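Local coordinates for protein ATP-dependent Clp protease proteolytic subunit (PDB 4JCQ) that probably degrades misfolded proteins as the serine peptidase of the ATP-dependent Clp system, assembled from heptameric rings around a central cavity, at residues 81-95 with 104-118. Sequence-based numbering, arbitrary orientation.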
ATOM      1  N   VAL H  81     -16.599  10.750 -28.630  1.00 30.42           N
ATOM      2  CA  VAL H  81     -15.622  11.248 -27.671  1.00 28.62           C
ATOM      3  C   VAL H  81     -15.260  12.703 -27.956  1.00 27.37           C
ATOM      4  O   VAL H  81     -14.840  13.046 -29.063  1.00 27.38           O
ATOM      5  CB  VAL H  81     -14.352  10.365 -27.640  1.00 28.32           C
ATOM      6  CG1 VAL H  81     -13.269  10.994 -26.773  1.00 27.25           C
ATOM      7  CG2 VAL H  81     -14.686   8.965 -27.138  1.00 27.36           C
ATOM      8  N   LYS H  82     -15.443  13.550 -26.948  1.00 26.31           N
ATOM      9  CA  LYS H  82     -14.987  14.934 -26.995  1.00 27.53           C
ATOM     10  C   LYS H  82     -13.692  15.052 -26.201  1.00 25.79           C
ATOM     11  O   LYS H  82     -13.564  14.463 -25.125  1.00 25.25           O
ATOM     12  CB  LYS H  82     -16.039  15.875 -26.406  1.00 29.87           C
ATOM     13  CG  LYS H  82     -17.314  16.000 -27.224  1.00 35.21           C
ATOM     14  CD  LYS H  82     -18.329  16.880 -26.509  1.00 40.21           C
ATOM     15  CE  LYS H  82     -19.512  17.218 -27.404  1.00 45.88           C
ATOM     16  NZ  LYS H  82     -20.346  16.028 -27.733  1.00 49.39           N
ATOM     17  N   VAL H  83     -12.733  15.807 -26.730  1.00 23.96           N
ATOM     18  CA  VAL H  83     -11.472  16.034 -26.022  1.00 22.26           C
ATOM     19  C   VAL H  83     -11.296  17.502 -25.639  1.00 21.20           C
ATOM     20  O   VAL H  83     -11.650  18.406 -26.401  1.00 22.16           O
ATOM     21  CB  VAL H  83     -10.236  15.516 -26.803  1.00 21.84           C
ATOM     22  CG1 VAL H  83     -10.259  13.996 -26.903  1.00 21.68           C
ATOM     23  CG2 VAL H  83     -10.142  16.150 -28.185  1.00 21.93           C
ATOM     24  N   VAL H  84     -10.770  17.722 -24.438  1.00 19.88           N
ATOM     25  CA  VAL H  84     -10.464  19.062 -23.954  1.00 18.54           C
ATOM     26  C   VAL H  84      -8.999  19.115 -23.530  1.00 17.88           C
ATOM     27  O   VAL H  84      -8.608  18.503 -22.533  1.00 18.24           O
ATOM     28  CB  VAL H  84     -11.369  19.480 -22.768  1.00 18.22           C
ATOM     29  CG1 VAL H  84     -11.059  20.909 -22.344  1.00 19.48           C
ATOM     30  CG2 VAL H  84     -12.842  19.349 -23.127  1.00 19.22           C
ATOM     31  N   GLY H  85      -8.190  19.837 -24.298  1.00 17.71           N
ATOM     32  CA  GLY H  85      -6.783  20.025 -23.969  1.00 17.52           C
ATOM     33  C   GLY H  85      -6.642  21.012 -22.829  1.00 17.33           C
ATOM     34  O   GLY H  85      -7.352  22.020 -22.785  1.00 17.70           O
ATOM     35  N   THR H  86      -5.739  20.716 -21.899  1.00 17.24           N
ATOM     36  CA  THR H  86      -5.500  21.588 -20.749  1.00 17.79           C
ATOM     37  C   THR H  86      -4.056  21.494 -20.243  1.00 18.21           C
ATOM     38  O   THR H  86      -3.504  20.402 -20.124  1.00 18.58           O
ATOM     39  CB  THR H  86      -6.515  21.330 -19.606  1.00 18.61           C
ATOM     40  OG1 THR H  86      -6.173  22.131 -18.469  1.00 19.77           O
ATOM     41  CG2 THR H  86      -6.561  19.849 -19.204  1.00 19.17           C
ATOM     42  N   GLY H  87      -3.451  22.645 -19.954  1.00 18.11           N
ATOM     43  CA  GLY H  87      -2.056  22.695 -19.500  1.00 17.83           C
ATOM     44  C   GLY H  87      -1.092  22.530 -20.659  1.00 17.85           C
ATOM     45  O   GLY H  87      -0.615  23.515 -21.227  1.00 19.69           O
ATOM     46  N   TRP H  88      -0.789  21.283 -21.004  1.00 17.30           N
ATOM     47  CA  TRP H  88      -0.082  20.993 -22.249  1.00 17.27           C
ATOM     48  C   TRP H  88      -0.514  19.702 -22.883  1.00 16.65           C
ATOM     49  O   TRP H  88      -1.008  18.795 -22.208  1.00 17.18           O
ATOM     50  CB  TRP H  88       1.448  21.075 -22.107  1.00 18.42           C
ATOM     51  CG  TRP H  88       2.102  20.163 -21.090  1.00 20.39           C
ATOM     52  CD1 TRP H  88       1.531  19.101 -20.386  1.00 20.65           C
ATOM     53  CD2 TRP H  88       3.512  20.182 -20.661  1.00 22.97           C
ATOM     54  NE1 TRP H  88       2.455  18.500 -19.566  1.00 23.19           N
ATOM     55  CE2 TRP H  88       3.662  19.094 -19.685  1.00 24.43           C
ATOM     56  CE3 TRP H  88       4.619  20.967 -20.973  1.00 25.72           C
ATOM     57  CZ2 TRP H  88       4.874  18.828 -19.061  1.00 25.47           C
ATOM     58  CZ3 TRP H  88       5.838  20.685 -20.338  1.00 28.42           C
ATOM     59  CH2 TRP H  88       5.959  19.642 -19.407  1.00 28.23           C
ATOM     60  N   VAL H  89      -0.364  19.638 -24.202  1.00 16.68           N
ATOM     61  CA  VAL H  89      -0.665  18.442 -24.982  1.00 16.58           C
ATOM     62  C   VAL H  89       0.463  18.290 -25.993  1.00 17.01           C
ATOM     63  O   VAL H  89       0.599  19.107 -26.907  1.00 18.71           O
ATOM     64  CB  VAL H  89      -2.019  18.548 -25.723  1.00 16.66           C
ATOM     65  CG1 VAL H  89      -2.319  17.262 -26.487  1.00 17.54           C
ATOM     66  CG2 VAL H  89      -3.155  18.868 -24.757  1.00 16.64           C
ATOM     67  N   ALA H  90       1.285  17.258 -25.817  1.00 16.91           N
ATOM     68  CA  ALA H  90       2.469  17.086 -26.657  1.00 17.06           C
ATOM     69  C   ALA H  90       2.730  15.637 -27.042  1.00 17.07           C
ATOM     70  O   ALA H  90       2.411  14.717 -26.286  1.00 16.99           O
ATOM     71  CB  ALA H  90       3.695  17.673 -25.969  1.00 17.50           C
ATOM     72  N   SER H  91       3.318  15.459 -28.227  1.00 17.37           N
ATOM     73  CA  SER H  91       3.841  14.167 -28.680  1.00 17.55           C
ATOM     74  C   SER H  91       2.774  13.067 -28.693  1.00 17.02           C
ATOM     75  O   SER H  91       1.783  13.185 -29.413  1.00 17.58           O
ATOM     76  CB  SER H  91       5.076  13.774 -27.859  1.00 18.53           C
ATOM     77  OG  SER H  91       6.044  14.815 -27.893  1.00 20.37           O
ATOM     78  N   ALA H  92       2.964  12.010 -27.902  1.00 17.26           N
ATOM     79  CA  ALA H  92       1.969  10.932 -27.814  1.00 17.18           C
ATOM     80  C   ALA H  92       0.618  11.452 -27.315  1.00 17.35           C
ATOM     81  O   ALA H  92      -0.430  10.900 -27.653  1.00 17.59           O
ATOM     82  CB  ALA H  92       2.470   9.800 -26.928  1.00 17.82           C
ATOM     83  N   GLY H  93       0.655  12.516 -26.511  1.00 17.46           N
ATOM     84  CA  GLY H  93      -0.558  13.199 -26.060  1.00 17.68           C
ATOM     85  C   GLY H  93      -1.328  13.846 -27.202  1.00 17.94           C
ATOM     86  O   GLY H  93      -2.561  13.874 -27.189  1.00 18.50           O
ATOM     87  N   ILE H  94      -0.596  14.374 -28.184  1.00 18.65           N
ATOM     88  CA  ILE H  94      -1.190  14.942 -29.402  1.00 19.67           C
ATOM     89  C   ILE H  94      -1.887  13.864 -30.237  1.00 20.01           C
ATOM     90  O   ILE H  94      -2.983  14.083 -30.765  1.00 19.92           O
ATOM     91  CB  ILE H  94      -0.128  15.702 -30.243  1.00 20.85           C
ATOM     92  CG1 ILE H  94       0.056  17.130 -29.712  1.00 21.69           C
ATOM     93  CG2 ILE H  94      -0.475  15.716 -31.730  1.00 21.90           C
ATOM     94  CD1 ILE H  94      -1.052  18.103 -30.075  1.00 22.19           C
ATOM     95  N   THR H  95      -1.250  12.700 -30.336  1.00 20.80           N
ATOM     96  CA  THR H  95      -1.805  11.562 -31.066  1.00 21.38           C
ATOM     97  C   THR H  95      -3.155  11.149 -30.471  1.00 21.05           C
ATOM     98  O   THR H  95      -4.119  10.914 -31.205  1.00 22.37           O
ATOM     99  CB  THR H  95      -0.813  10.381 -31.079  1.00 22.48           C
ATOM    100  OG1 THR H  95       0.429  10.821 -31.642  1.00 24.51           O
ATOM    101  CG2 THR H  95      -1.349   9.215 -31.910  1.00 23.66           C
ATOM    102  N   ASN H 104     -15.141  17.993 -32.378  1.00 29.07           N
ATOM    103  CA  ASN H 104     -15.183  17.582 -30.974  1.00 28.61           C
ATOM    104  C   ASN H 104     -13.870  17.842 -30.225  1.00 26.66           C
ATOM    105  O   ASN H 104     -13.660  17.318 -29.129  1.00 26.56           O
ATOM    106  CB  ASN H 104     -15.577  16.104 -30.863  1.00 29.11           C
ATOM    107  CG  ASN H 104     -16.964  15.825 -31.411  1.00 30.76           C
ATOM    108  OD1 ASN H 104     -17.895  16.605 -31.206  1.00 29.23           O
ATOM    109  ND2 ASN H 104     -17.110  14.706 -32.109  1.00 31.73           N
ATOM    110  N   ARG H 105     -13.000  18.662 -30.814  1.00 25.76           N
ATOM    111  CA  ARG H 105     -11.698  18.964 -30.213  1.00 24.74           C
ATOM    112  C   ARG H 105     -11.659  20.372 -29.625  1.00 24.39           C
ATOM    113  O   ARG H 105     -11.660  21.370 -30.353  1.00 25.49           O
ATOM    114  CB  ARG H 105     -10.557  18.739 -31.216  1.00 24.27           C
ATOM    115  CG  ARG H 105     -10.488  17.317 -31.757  1.00 25.23           C
ATOM    116  CD  ARG H 105      -9.096  16.940 -32.244  1.00 23.99           C
ATOM    117  NE  ARG H 105      -8.668  17.727 -33.398  1.00 25.39           N
ATOM    118  CZ  ARG H 105      -8.743  17.321 -34.665  1.00 26.07           C
ATOM    119  NH1 ARG H 105      -9.232  16.122 -34.967  1.00 25.50           N
ATOM    120  NH2 ARG H 105      -8.321  18.120 -35.635  1.00 25.58           N
ATOM    121  N   PHE H 106     -11.624  20.430 -28.297  1.00 23.52           N
ATOM    122  CA  PHE H 106     -11.696  21.686 -27.558  1.00 23.49           C
ATOM    123  C   PHE H 106     -10.406  21.961 -26.794  1.00 21.68           C
ATOM    124  O   PHE H 106      -9.579  21.064 -26.598  1.00 20.96           O
ATOM    125  CB  PHE H 106     -12.873  21.660 -26.573  1.00 24.17           C
ATOM    126  CG  PHE H 106     -14.213  21.442 -27.223  1.00 27.20           C
ATOM    127  CD1 PHE H 106     -14.689  20.153 -27.455  1.00 29.38           C
ATOM    128  CD2 PHE H 106     -15.007  22.524 -27.594  1.00 27.74           C
ATOM    129  CE1 PHE H 106     -15.925  19.950 -28.050  1.00 31.36           C
ATOM    130  CE2 PHE H 106     -16.246  22.325 -28.188  1.00 28.87           C
ATOM    131  CZ  PHE H 106     -16.705  21.037 -28.416  1.00 30.35           C
ATOM    132  N   SER H 107     -10.239  23.208 -26.363  1.00 21.08           N
ATOM    133  CA  SER H 107      -9.125  23.570 -25.500  1.00 20.67           C
ATOM    134  C   SER H 107      -9.514  24.597 -24.451  1.00 20.25           C
ATOM    135  O   SER H 107     -10.262  25.538 -24.727  1.00 21.02           O
ATOM    136  CB  SER H 107      -7.955  24.110 -26.320  1.00 20.90           C
ATOM    137  OG  SER H 107      -6.824  24.322 -25.490  1.00 21.05           O
ATOM    138  N   LEU H 108      -8.996  24.400 -23.242  1.00 19.40           N
ATOM    139  CA  LEU H 108      -9.017  25.436 -22.219  1.00 19.84           C
ATOM    140  C   LEU H 108      -7.956  26.485 -22.587  1.00 19.71           C
ATOM    141  O   LEU H 108      -6.993  26.162 -23.287  1.00 20.35           O
ATOM    142  CB  LEU H 108      -8.775  24.817 -20.836  1.00 19.80           C
ATOM    143  CG  LEU H 108      -9.988  24.435 -19.965  1.00 20.54           C
ATOM    144  CD1 LEU H 108     -11.284  24.196 -20.733  1.00 20.63           C
ATOM    145  CD2 LEU H 108      -9.671  23.252 -19.059  1.00 20.08           C
ATOM    146  N   PRO H 109      -8.135  27.746 -22.139  1.00 20.62           N
ATOM    147  CA  PRO H 109      -7.291  28.852 -22.624  1.00 21.49           C
ATOM    148  C   PRO H 109      -5.794  28.714 -22.332  1.00 21.56           C
ATOM    149  O   PRO H 109      -4.971  29.043 -23.190  1.00 22.31           O
ATOM    150  CB  PRO H 109      -7.860  30.077 -21.895  1.00 22.59           C
ATOM    151  CG  PRO H 109      -9.253  29.690 -21.523  1.00 23.15           C
ATOM    152  CD  PRO H 109      -9.166  28.226 -21.202  1.00 21.04           C
ATOM    153  N   ASN H 110      -5.444  28.233 -21.140  1.00 21.72           N
ATOM    154  CA  ASN H 110      -4.044  28.140 -20.738  1.00 21.57           C
ATOM    155  C   ASN H 110      -3.436  26.778 -21.060  1.00 21.32           C
ATOM    156  O   ASN H 110      -3.174  25.959 -20.172  1.00 21.52           O
ATOM    157  CB  ASN H 110      -3.881  28.513 -19.264  1.00 22.09           C
ATOM    158  CG  ASN H 110      -4.123  29.987 -19.016  1.00 22.68           C
ATOM    159  OD1 ASN H 110      -3.281  30.825 -19.337  1.00 23.83           O
ATOM    160  ND2 ASN H 110      -5.279  30.314 -18.450  1.00 20.96           N
ATOM    161  N   THR H 111      -3.222  26.557 -22.355  1.00 20.39           N
ATOM    162  CA  THR H 111      -2.726  25.292 -22.877  1.00 18.60           C
ATOM    163  C   THR H 111      -1.770  25.567 -24.030  1.00 19.02           C
ATOM    164  O   THR H 111      -2.016  26.455 -24.851  1.00 20.49           O
ATOM    165  CB  THR H 111      -3.883  24.402 -23.388  1.00 18.00           C
ATOM    166  OG1 THR H 111      -4.939  24.383 -22.422  1.00 19.49           O
ATOM    167  CG2 THR H 111      -3.413  22.969 -23.650  1.00 17.42           C
ATOM    168  N   ARG H 112      -0.676  24.813 -24.079  1.00 18.74           N
ATOM    169  CA  ARG H 112       0.222  24.834 -25.231  1.00 19.28           C
ATOM    170  C   ARG H 112       0.319  23.449 -25.871  1.00 18.68           C
ATOM    171  O   ARG H 112       0.118  22.429 -25.203  1.00 18.70           O
ATOM    172  CB  ARG H 112       1.607  25.389 -24.865  1.00 21.68           C
ATOM    173  CG  ARG H 112       2.205  24.856 -23.574  1.00 24.61           C
ATOM    174  CD  ARG H 112       3.617  25.385 -23.376  1.00 27.96           C
ATOM    175  NE  ARG H 112       4.242  24.853 -22.168  1.00 31.23           N
ATOM    176  CZ  ARG H 112       5.555  24.788 -21.964  1.00 33.59           C
ATOM    177  NH1 ARG H 112       6.029  24.288 -20.831  1.00 34.00           N
ATOM    178  NH2 ARG H 112       6.398  25.216 -22.895  1.00 35.85           N
ATOM    179  N   TYR H 113       0.615  23.431 -27.169  1.00 18.03           N
ATOM    180  CA  TYR H 113       0.593  22.214 -27.980  1.00 17.43           C
ATOM    181  C   TYR H 113       1.910  22.030 -28.725  1.00 18.54           C
ATOM    182  O   TYR H 113       2.490  23.001 -29.214  1.00 18.87           O
ATOM    183  CB  TYR H 113      -0.567  22.271 -28.986  1.00 16.89           C
ATOM    184  CG  TYR H 113      -1.938  22.222 -28.341  1.00 16.81           C
ATOM    185  CD1 TYR H 113      -2.671  21.038 -28.313  1.00 16.79           C
ATOM    186  CD2 TYR H 113      -2.492  23.355 -27.743  1.00 17.27           C
ATOM    187  CE1 TYR H 113      -3.921  20.984 -27.714  1.00 16.59           C
ATOM    188  CE2 TYR H 113      -3.739  23.310 -27.140  1.00 17.22           C
ATOM    189  CZ  TYR H 113      -4.446  22.121 -27.127  1.00 17.16           C
ATOM    190  OH  TYR H 113      -5.679  22.068 -26.526  1.00 18.05           O
ATOM    191  N   MET H 114       2.377  20.786 -28.810  1.00 19.11           N
ATOM    192  CA  MET H 114       3.584  20.464 -29.578  1.00 20.61           C
ATOM    193  C   MET H 114       3.438  19.113 -30.267  1.00 20.37           C
ATOM    194  O   MET H 114       3.206  18.104 -29.608  1.00 20.68           O
ATOM    195  CB  MET H 114       4.826  20.476 -28.681  1.00 21.82           C
ATOM    196  CG  MET H 114       6.129  20.216 -29.430  1.00 25.04           C
ATOM    197  SD  MET H 114       7.599  20.373 -28.405  1.00 29.39           S
ATOM    198  CE  MET H 114       7.464  18.926 -27.356  1.00 25.54           C
ATOM    199  N   ILE H 115       3.581  19.090 -31.590  1.00 21.05           N
ATOM    200  CA  ILE H 115       3.395  17.839 -32.333  1.00 21.70           C
ATOM    201  C   ILE H 115       4.679  17.024 -32.524  1.00 21.50           C
ATOM    202  O   ILE H 115       4.638  15.944 -33.116  1.00 23.26           O
ATOM    203  CB  ILE H 115       2.661  18.033 -33.684  1.00 22.52           C
ATOM    204  CG1 ILE H 115       3.554  18.727 -34.718  1.00 23.57           C
ATOM    205  CG2 ILE H 115       1.336  18.761 -33.484  1.00 24.03           C
ATOM    206  CD1 ILE H 115       3.101  18.494 -36.144  1.00 25.81           C
ATOM    207  N   HIS H 116       5.801  17.534 -32.015  1.00 21.88           N
ATOM    208  CA  HIS H 116       7.069  16.796 -32.025  1.00 22.66           C
ATOM    209  C   HIS H 116       6.876  15.377 -31.588  1.00 22.21           C
ATOM    210  O   HIS H 116       6.220  15.119 -30.579  1.00 21.22           O
ATOM    211  CB  HIS H 116       8.091  17.458 -31.108  1.00 24.04           C
ATOM    212  CG  HIS H 116       9.373  16.667 -30.958  1.00 25.58           C
ATOM    213  ND1 HIS H 116       9.624  15.889 -29.888  1.00 26.87           N
ATOM    214  CD2 HIS H 116      10.477  16.547 -31.800  1.00 26.55           C
ATOM    215  CE1 HIS H 116      10.831  15.307 -30.030  1.00 27.51           C
ATOM    216  NE2 HIS H 116      11.353  15.712 -31.200  1.00 27.32           N
ATOM    217  N   GLN H 117       7.440  14.444 -32.347  1.00 22.13           N
ATOM    218  CA  GLN H 117       7.391  13.033 -31.987  1.00 23.27           C
ATOM    219  C   GLN H 117       8.808  12.512 -31.784  1.00 24.82           C
ATOM    220  O   GLN H 117       9.682  12.769 -32.611  1.00 27.05           O
ATOM    221  CB  GLN H 117       6.662  12.212 -33.061  1.00 23.15           C
ATOM    222  CG  GLN H 117       5.250  12.688 -33.398  1.00 23.16           C
ATOM    223  CD  GLN H 117       4.266  12.572 -32.240  1.00 22.79           C
ATOM    224  OE1 GLN H 117       4.339  11.648 -31.435  1.00 24.59           O
ATOM    225  NE2 GLN H 117       3.329  13.512 -32.164  1.00 21.26           N
ATOM    226  N   PRO H 118       9.047  11.791 -30.670  1.00 26.97           N
ATOM    227  CA  PRO H 118      10.366  11.204 -30.418  1.00 28.66           C
ATOM    228  C   PRO H 118      10.706  10.158 -31.476  1.00 29.31           C
ATOM    229  O   PRO H 118       9.854   9.344 -31.835  1.00 28.95           O
ATOM    230  CB  PRO H 118      10.205  10.548 -29.042  1.00 30.13           C
ATOM    231  CG  PRO H 118       8.736  10.341 -28.880  1.00 30.49           C
ATOM    232  CD  PRO H 118       8.095  11.497 -29.585  1.00 27.86           C
TER
HETATM  233  O   HOH W   1     -15.109  12.843 -31.862  1.00 32.02           O
HETATM  234  O   HOH W   2      -5.565  24.664 -19.031  1.00 24.76           O
HETATM  235  O   HOH W   3       2.329   9.188 -31.222  1.00 32.28           O
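Two parallel backbone ladders join segments 81-95 and 104-118: Val83 to Gly85 pair with Arg105 to Ser107, then Gly87 to Ala90 with Thr111 to Met114. Nine backbone N-H to O bonds link them, from Val83 N to Asn104 O through Ser91 N to Met114 O, the one from Gly87 N to Asn110 O weak. The first ladder belongs to the central sheet, where strand 53-59 takes the far side of 81-86; the second is a separate two-stranded sheet past the corner. Between them a beta bulge shifts the register by two residues.

Apolar packing follows the ladders. Tyr113 lies alongside Val89, its CD1 3.7 Å from Val89 CB, while Ile94 CD1 meets the ring edge in plane. The ring's OH passes 3.5 Å from Gly85 CA, which carries no side chain.

Trp88 and Arg112 run side by side, NH1 of Arg112 3.6 Å from CE3 of Trp88, with indole and guanidinium planes 28° apart; Arg112 makes its cation-pi contact with Trp167.

Among the polar bonds, Tyr113 OH donates to Ser107 OG at 2.7 Å. Others gather at Ser91, the predicted nucleophile. With OG anti to the carbonyl carbon (chi1 -54°), the hydroxyl donates to His116 O at 2.7 Å, whereas NE2 of His116, the predicted active-site histidine, lies 6.3 Å from Ser91 OG on the far side of the ring. Gln117 NE2 reaches Ser91 O at 3.2 Å from above the carbonyl plane. Bonded to the histidine's backbone instead of its imidazole, the predicted Ser-His pair is not aligned for catalysis here, consistent with the inactive triad described for this ClpP1 structure.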